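Succinate-semialdehyde dehydrogenase (NAD(P)(+)) (PDB 3RH9) probably catalyses the NAD(P)+-dependent oxidation of succinate semialdehyde to succinate, as a member of the aldehyde dehydrogenase family. Local coordinates at residues S195-K199 / L200-D204; F159-G162 / M163-K166; Q429-A432 / A433-F437. All coordinates share one frame; numbering follows the deposited sequence.

Contact 1 of 3, residues S195-K199 / L200-D204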
loop_
_atom_site.group_PDB
_atom_site.type_symbol
_atom_site.label_atom_id
_atom_site.label_comp_id
_atom_site.label_asym_id
_atom_site.label_seq_id
_atom_site.Cartn_x
_atom_site.Cartn_y
_atom_site.Cartn_z
ATOM N N SER A 195 11.647 13.760 25.391
ATOM C CA SER A 195 12.491 13.945 26.562
ATOM C C SER A 195 12.952 12.595 27.108
ATOM O O SER A 195 14.129 12.433 27.443
ATOM C CB SER A 195 11.770 14.735 27.651
ATOM O OG SER A 195 12.617 14.891 28.774
ATOM N N VAL A 196 12.034 11.628 27.190
ATOM C CA VAL A 196 12.398 10.291 27.657
ATOM C C VAL A 196 13.371 9.572 26.714
ATOM O O VAL A 196 14.278 8.901 27.181
ATOM C CB VAL A 196 11.166 9.389 27.971
ATOM C CG1 VAL A 196 11.594 7.928 28.189
ATOM C CG2 VAL A 196 10.437 9.891 29.197
HETATM N N MSE A 197 13.194 9.717 25.401
HETATM C CA MSE A 197 14.071 9.049 24.426
HETATM C C MSE A 197 15.437 9.713 24.313
HETATM O O MSE A 197 16.417 9.100 23.882
HETATM C CB MSE A 197 13.438 9.037 23.034
HETATM C CG MSE A 197 12.290 8.076 22.884
HETATM SE SE MSE A 197 11.632 7.932 21.039
HETATM C CE MSE A 197 10.890 9.753 20.853
ATOM N N ASP A 198 15.478 10.982 24.684
ATOM C CA ASP A 198 16.660 11.800 24.545
ATOM C C ASP A 198 17.759 11.263 25.448
ATOM O O ASP A 198 18.928 11.582 25.278
ATOM C CB ASP A 198 16.295 13.222 24.945
ATOM C CG ASP A 198 17.490 14.130 25.023
ATOM O OD1 ASP A 198 18.359 14.030 24.128
ATOM O OD2 ASP A 198 17.552 14.948 25.976
ATOM N N LYS A 199 17.373 10.427 26.406
ATOM C CA LYS A 199 18.309 9.909 27.391
ATOM C C LYS A 199 18.542 8.426 27.195
ATOM O O LYS A 199 18.793 7.700 28.154
ATOM C CB LYS A 199 17.796 10.196 28.805
ATOM C CG LYS A 199 17.665 11.690 29.060
ATOM C CD LYS A 199 17.189 12.026 30.468
ATOM C CE LYS A 199 16.847 13.530 30.582
ATOM N NZ LYS A 199 17.829 14.449 29.916
ATOM N N LEU A 200 18.479 7.984 25.948
ATOM C CA LEU A 200 18.570 6.568 25.651
ATOM C C LEU A 200 19.650 6.254 24.617
ATOM O O LEU A 200 19.737 5.125 24.114
ATOM C CB LEU A 200 17.219 6.054 25.178
ATOM C CG LEU A 200 16.114 6.053 26.226
ATOM C CD1 LEU A 200 14.881 5.353 25.676
ATOM C CD2 LEU A 200 16.599 5.373 27.477
ATOM N N ASP A 201 20.473 7.247 24.294
ATOM C CA ASP A 201 21.572 7.012 23.373
ATOM C C ASP A 201 21.149 6.495 21.997
ATOM O O ASP A 201 21.805 5.628 21.422
ATOM C CB ASP A 201 22.571 6.041 23.996
ATOM C CG ASP A 201 23.899 6.698 24.306
ATOM O OD1 ASP A 201 24.199 7.766 23.706
ATOM O OD2 ASP A 201 24.642 6.139 25.149
ATOM N N LEU A 202 20.053 7.026 21.472
ATOM C CA LEU A 202 19.682 6.777 20.092
ATOM C C LEU A 202 20.674 7.534 19.219
ATOM O O LEU A 202 21.221 8.550 19.652
ATOM C CB LEU A 202 18.264 7.286 19.828
ATOM C CG LEU A 202 17.098 6.349 20.163
ATOM C CD1 LEU A 202 17.431 5.396 21.313
ATOM C CD2 LEU A 202 15.819 7.142 20.463
ATOM N N PRO A 203 20.920 7.040 17.993
ATOM C CA PRO A 203 21.737 7.779 17.014
ATOM C C PRO A 203 21.172 9.172 16.698
ATOM O O PRO A 203 19.965 9.336 16.551
ATOM C CB PRO A 203 21.669 6.897 15.759
ATOM C CG PRO A 203 21.346 5.526 16.268
ATOM C CD PRO A 203 20.535 5.696 17.518
ATOM N N ASP A 204 22.044 10.164 16.591
ATOM C CA ASP A 204 21.620 11.499 16.199
ATOM C C ASP A 204 20.894 11.457 14.850
ATOM O O ASP A 204 21.486 11.126 13.828
ATOM C CB ASP A 204 22.823 12.457 16.122
ATOM C CG ASP A 204 23.217 13.038 17.479
ATOM O OD1 ASP A 204 22.615 12.634 18.497
ATOM O OD2 ASP A 204 24.131 13.899 17.532
HETATM O O HOH W 1 18.776 9.949 21.842
#
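Met197, modelled as selenomethionine, meets Leu200 and Leu202 where the chain leaves helix 188-197, and backbone hydrogen bonding defines the local geometry. Met197 and Leu200 are the ends of a type I beta turn. Its closing bond, from Leu200 N to Met197 O, is weak: the length of 3.1 Å is ordinary, but the N-H...O angle is 129°. A water extends this link by one step. It donates to Met197 O at 3.2 Å and accepts, weakly, from Leu202 N, so a single carbonyl serves both the turn amide and, through the water, an amide further along the loop. Asp201 has backbone angles in the left-handed region (phi 58°), consistent with the change of direction between Leu200 and Leu202.

The apolar part rests on two leucines. Leu200 CG lies off the oxygen of Val196, 3.5 Å from O, while one methyl, CD1, comes 4.0 Å from Met197 CA. With CG anti to the carbonyl carbon (chi1 -67°), this side chain is turned back toward Val196 and Met197. Leu202 brings CD2 to within 4.0 Å of Met197 CB, so the contact is made at the root of the methionine; the selenium end leads elsewhere.

Charged groups add little across the turn. Lys199 NZ is 4.0 Å from Asp198 OD2, a long salt bridge, and that carboxylate also has a hydrogen bond from OD1 to Tyr15 and a weak one from OD2 to Trp20.

Helix 70-86 packs against one side, with Ile80 touching Met197 and Leu200, and Trp76 touching Pro203; the loop then runs on from helix 188-197 into strand 207-209, an outermost strand of its sheet within the chain.

Contact 2 of 3, residues F159-G162 / M163-K166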
loop_
_atom_site.group_PDB
_atom_site.type_symbol
_atom_site.label_atom_id
_atom_site.label_comp_id
_atom_site.label_asym_id
_atom_site.label_seq_id
_atom_site.Cartn_x
_atom_site.Cartn_y
_atom_site.Cartn_z
ATOM N N PHE A 159 -4.935 9.754 20.397
ATOM C CA PHE A 159 -4.020 8.997 21.247
ATOM C C PHE A 159 -2.644 9.617 21.200
ATOM O O PHE A 159 -1.792 9.198 20.415
ATOM C CB PHE A 159 -3.963 7.532 20.832
ATOM C CG PHE A 159 -5.180 6.760 21.209
ATOM C CD1 PHE A 159 -6.158 6.488 20.272
ATOM C CD2 PHE A 159 -5.356 6.316 22.512
ATOM C CE1 PHE A 159 -7.297 5.777 20.620
ATOM C CE2 PHE A 159 -6.496 5.603 22.871
ATOM C CZ PHE A 159 -7.470 5.332 21.915
ATOM N N PRO A 160 -2.428 10.636 22.036
ATOM C CA PRO A 160 -1.177 11.403 22.003
ATOM C C PRO A 160 0.072 10.529 22.202
ATOM O O PRO A 160 1.133 10.895 21.706
ATOM C CB PRO A 160 -1.354 12.409 23.145
ATOM C CG PRO A 160 -2.848 12.522 23.318
ATOM C CD PRO A 160 -3.366 11.143 23.049
ATOM N N ILE A 161 -0.046 9.397 22.892
ATOM C CA ILE A 161 1.083 8.473 22.989
ATOM C C ILE A 161 0.861 7.124 22.300
ATOM O O ILE A 161 1.798 6.512 21.840
ATOM C CB ILE A 161 1.550 8.241 24.441
ATOM C CG1 ILE A 161 3.047 7.939 24.462
ATOM C CG2 ILE A 161 0.797 7.107 25.085
ATOM C CD1 ILE A 161 3.932 9.070 23.952
ATOM N N GLY A 162 -0.373 6.656 22.230
ATOM C CA GLY A 162 -0.642 5.368 21.611
ATOM C C GLY A 162 -0.366 5.326 20.113
ATOM O O GLY A 162 0.308 4.416 19.623
HETATM N N MSE A 163 -0.892 6.310 19.386
HETATM C CA MSE A 163 -0.682 6.381 17.948
HETATM C C MSE A 163 0.797 6.303 17.602
HETATM O O MSE A 163 1.238 5.362 16.944
HETATM C CB MSE A 163 -1.275 7.664 17.358
HETATM C CG MSE A 163 -2.786 7.701 17.355
HETATM SE SE MSE A 163 -3.533 5.961 16.851
HETATM C CE MSE A 163 -5.431 6.485 16.899
ATOM N N ILE A 164 1.560 7.297 18.043
ATOM C CA ILE A 164 2.960 7.366 17.676
ATOM C C ILE A 164 3.688 6.053 17.982
ATOM O O ILE A 164 4.602 5.671 17.260
ATOM C CB ILE A 164 3.664 8.527 18.373
ATOM C CG1 ILE A 164 5.016 8.790 17.702
ATOM C CG2 ILE A 164 3.827 8.218 19.848
ATOM C CD1 ILE A 164 4.957 8.834 16.180
ATOM N N ALA A 165 3.266 5.364 19.040
ATOM C CA ALA A 165 3.926 4.133 19.473
ATOM C C ALA A 165 3.809 3.034 18.424
ATOM O O ALA A 165 4.750 2.265 18.216
ATOM C CB ALA A 165 3.362 3.659 20.796
ATOM N N LYS A 166 2.647 2.967 17.772
ATOM C CA LYS A 166 2.411 1.998 16.708
ATOM C C LYS A 166 3.351 2.265 15.541
ATOM O O LYS A 166 3.880 1.342 14.929
ATOM C CB LYS A 166 0.963 2.059 16.199
ATOM C CG LYS A 166 -0.126 1.774 17.240
ATOM C CD LYS A 166 -1.508 2.104 16.668
ATOM C CE LYS A 166 -2.637 1.590 17.554
ATOM N NZ LYS A 166 -4.005 1.767 16.930
#
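The Phe159 ring meets Met163, a selenomethionine, at its edge: the methyl CE lies near the ring plane, 3.5 Å from CD1. The selenium stands 5.5 Å from the ring centroid and 63° off the normal, an oblique Met-aromatic contact. A bend at chi2 (-41°) folds the methionine chain back toward the ring.

Backbone bonding ties the same pair. Met163 N donates to Phe159 O at 3.2 Å. Weaker bonds follow as helix 162-174 gets under way: Ala165 N reaches Ile161 O at 3.4 Å, and Lys166 N reaches Gly162 O. On another flank, Ile161 CD1 and Ile164 CG2 meet at 4.2 Å. Glu109 OE2, from helix 103-123, accepts hydrogen bonds from the amides of both Ile161 and Gly162.

Phe159 ends the Pro-Trp-Asn-Phe motif of aldehyde dehydrogenases, whose asparagine belongs to the oxyanion hole in relatives. The side chain of Lys166 is about 4 Å from that of Glu256, a predicted active-site residue. Such bonding gives a buried helix start whose leading amides are held by a carboxylate and whose first turn carries a lysine to the probable catalytic region.

Contact 3 of 3, residues Q429-A432 / A433-F437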
loop_
_atom_site.group_PDB
_atom_site.type_symbol
_atom_site.label_atom_id
_atom_site.label_comp_id
_atom_site.label_asym_id
_atom_site.label_seq_id
_atom_site.Cartn_x
_atom_site.Cartn_y
_atom_site.Cartn_z
ATOM N N GLN A 429 -19.456 -16.106 12.653
ATOM C CA GLN A 429 -18.337 -16.201 11.735
ATOM C C GLN A 429 -18.712 -15.691 10.364
ATOM O O GLN A 429 -17.868 -15.144 9.649
ATOM C CB GLN A 429 -17.798 -17.622 11.681
ATOM C CG GLN A 429 -17.055 -17.997 12.950
ATOM C CD GLN A 429 -16.328 -19.315 12.823
ATOM O OE1 GLN A 429 -16.912 -20.380 13.030
ATOM N NE2 GLN A 429 -15.037 -19.251 12.482
ATOM N N ARG A 430 -19.985 -15.854 10.013
ATOM C CA ARG A 430 -20.506 -15.325 8.766
ATOM C C ARG A 430 -20.565 -13.809 8.845
ATOM O O ARG A 430 -20.392 -13.121 7.840
ATOM C CB ARG A 430 -21.891 -15.886 8.477
ATOM C CG ARG A 430 -21.926 -17.357 8.097
ATOM C CD ARG A 430 -23.338 -17.764 7.688
ATOM N NE ARG A 430 -24.282 -17.446 8.754
ATOM C CZ ARG A 430 -24.799 -18.341 9.594
ATOM N NH1 ARG A 430 -24.492 -19.630 9.489
ATOM N NH2 ARG A 430 -25.635 -17.945 10.540
ATOM N N VAL A 431 -20.803 -13.281 10.042
ATOM C CA VAL A 431 -20.838 -11.832 10.202
ATOM C C VAL A 431 -19.442 -11.235 10.008
ATOM O O VAL A 431 -19.253 -10.327 9.195
ATOM C CB VAL A 431 -21.436 -11.391 11.551
ATOM C CG1 VAL A 431 -21.647 -9.879 11.564
ATOM C CG2 VAL A 431 -22.753 -12.097 11.787
ATOM N N ALA A 432 -18.457 -11.744 10.735
ATOM C CA ALA A 432 -17.106 -11.275 10.520
ATOM C C ALA A 432 -16.774 -11.355 9.033
ATOM O O ALA A 432 -16.257 -10.403 8.457
ATOM C CB ALA A 432 -16.134 -12.079 11.313
ATOM N N ALA A 433 -17.081 -12.480 8.401
ATOM C CA ALA A 433 -16.736 -12.639 6.989
ATOM C C ALA A 433 -17.374 -11.583 6.058
ATOM O O ALA A 433 -16.741 -11.114 5.101
ATOM C CB ALA A 433 -17.056 -14.049 6.517
ATOM N N GLY A 434 -18.619 -11.214 6.340
ATOM C CA GLY A 434 -19.356 -10.353 5.445
ATOM C C GLY A 434 -19.125 -8.899 5.764
ATOM O O GLY A 434 -19.378 -8.017 4.939
ATOM N N LEU A 435 -18.644 -8.650 6.976
ATOM C CA LEU A 435 -18.344 -7.300 7.424
ATOM C C LEU A 435 -17.060 -6.831 6.800
ATOM O O LEU A 435 -16.013 -7.408 7.056
ATOM C CB LEU A 435 -18.219 -7.264 8.942
ATOM C CG LEU A 435 -19.546 -7.176 9.702
ATOM C CD1 LEU A 435 -19.281 -7.149 11.186
ATOM C CD2 LEU A 435 -20.347 -5.951 9.297
ATOM N N ARG A 436 -17.130 -5.795 5.972
ATOM C CA ARG A 436 -15.923 -5.236 5.372
ATOM C C ARG A 436 -15.216 -4.273 6.352
ATOM O O ARG A 436 -15.134 -3.067 6.119
ATOM C CB ARG A 436 -16.267 -4.516 4.067
ATOM C CG ARG A 436 -17.185 -5.288 3.132
ATOM C CD ARG A 436 -16.409 -5.935 1.996
ATOM N NE ARG A 436 -15.555 -7.014 2.481
ATOM C CZ ARG A 436 -14.619 -7.617 1.759
ATOM N NH1 ARG A 436 -14.397 -7.248 0.505
ATOM N NH2 ARG A 436 -13.900 -8.585 2.297
ATOM N N PHE A 437 -14.726 -4.817 7.457
ATOM C CA PHE A 437 -13.997 -4.030 8.440
ATOM C C PHE A 437 -12.672 -4.705 8.786
ATOM O O PHE A 437 -12.565 -5.927 8.812
ATOM C CB PHE A 437 -14.842 -3.797 9.689
ATOM C CG PHE A 437 -15.987 -2.881 9.457
ATOM C CD1 PHE A 437 -17.150 -3.342 8.866
ATOM C CD2 PHE A 437 -15.897 -1.542 9.798
ATOM C CE1 PHE A 437 -18.184 -2.490 8.633
ATOM C CE2 PHE A 437 -16.935 -0.683 9.559
ATOM C CZ PHE A 437 -18.074 -1.152 8.986
#
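Val431 and Leu435 make an i to i+4 contact at the C-terminal end of helix 425-434, which links strands 417-421 and 439-442 in a beta-alpha-beta unit. The side chains lie alongside and point the same way, Val431 CG1 being 3.6 Å from Leu435 CD1. CG1 is anti to the backbone N (chi1 -171°), which directs that branch to the leucine. Strand 417-421 packs against them, Val420 touching Val431 and Ser418 touching Leu435. Replacing Leu435 with alanine would probably open a gap beside Val431 CG1 and lose packing on Ser418.

Helical bonding persists up to this leucine. Ala433 N donates to Gln429 O at 3.0 Å with an N-H...O angle of 158°. Leu435 N binds Val431 O at 2.8 Å. Leu435 is then the first residue to leave helical angles, and Arg436 centres an inverse gamma turn.

On the second subunit, Gln478 NE2 donates to Ala432 O and Phe437 O, and Pro147 O accepts from Arg436 NH2. Apolar side chains thus fasten this helix end to its own sheet, while its polar groups are engaged across the dimer interface.

Contact 2 is the core site, its centre about 6 Å from that of the chain. Contacts 1 and 3 are peripheral, on opposite sides of that centre and about 43 Å apart, centre to centre. Contact 1 is only partly buried and uses a water, whereas contact 3 is buried with help from the second subunit. Contacts 1 and 2 are related through helix 188-197: contact 2 packs against it, and contact 1 forms toward its C-terminal end. Contact 2 follows strand 151-154 and contact 1 precedes strand 207-209 of the same sheet; contact 3 lies on a helix packed against the other large sheet. Contact 2 begins a helix, and contacts 1 and 3 lie where helices finish.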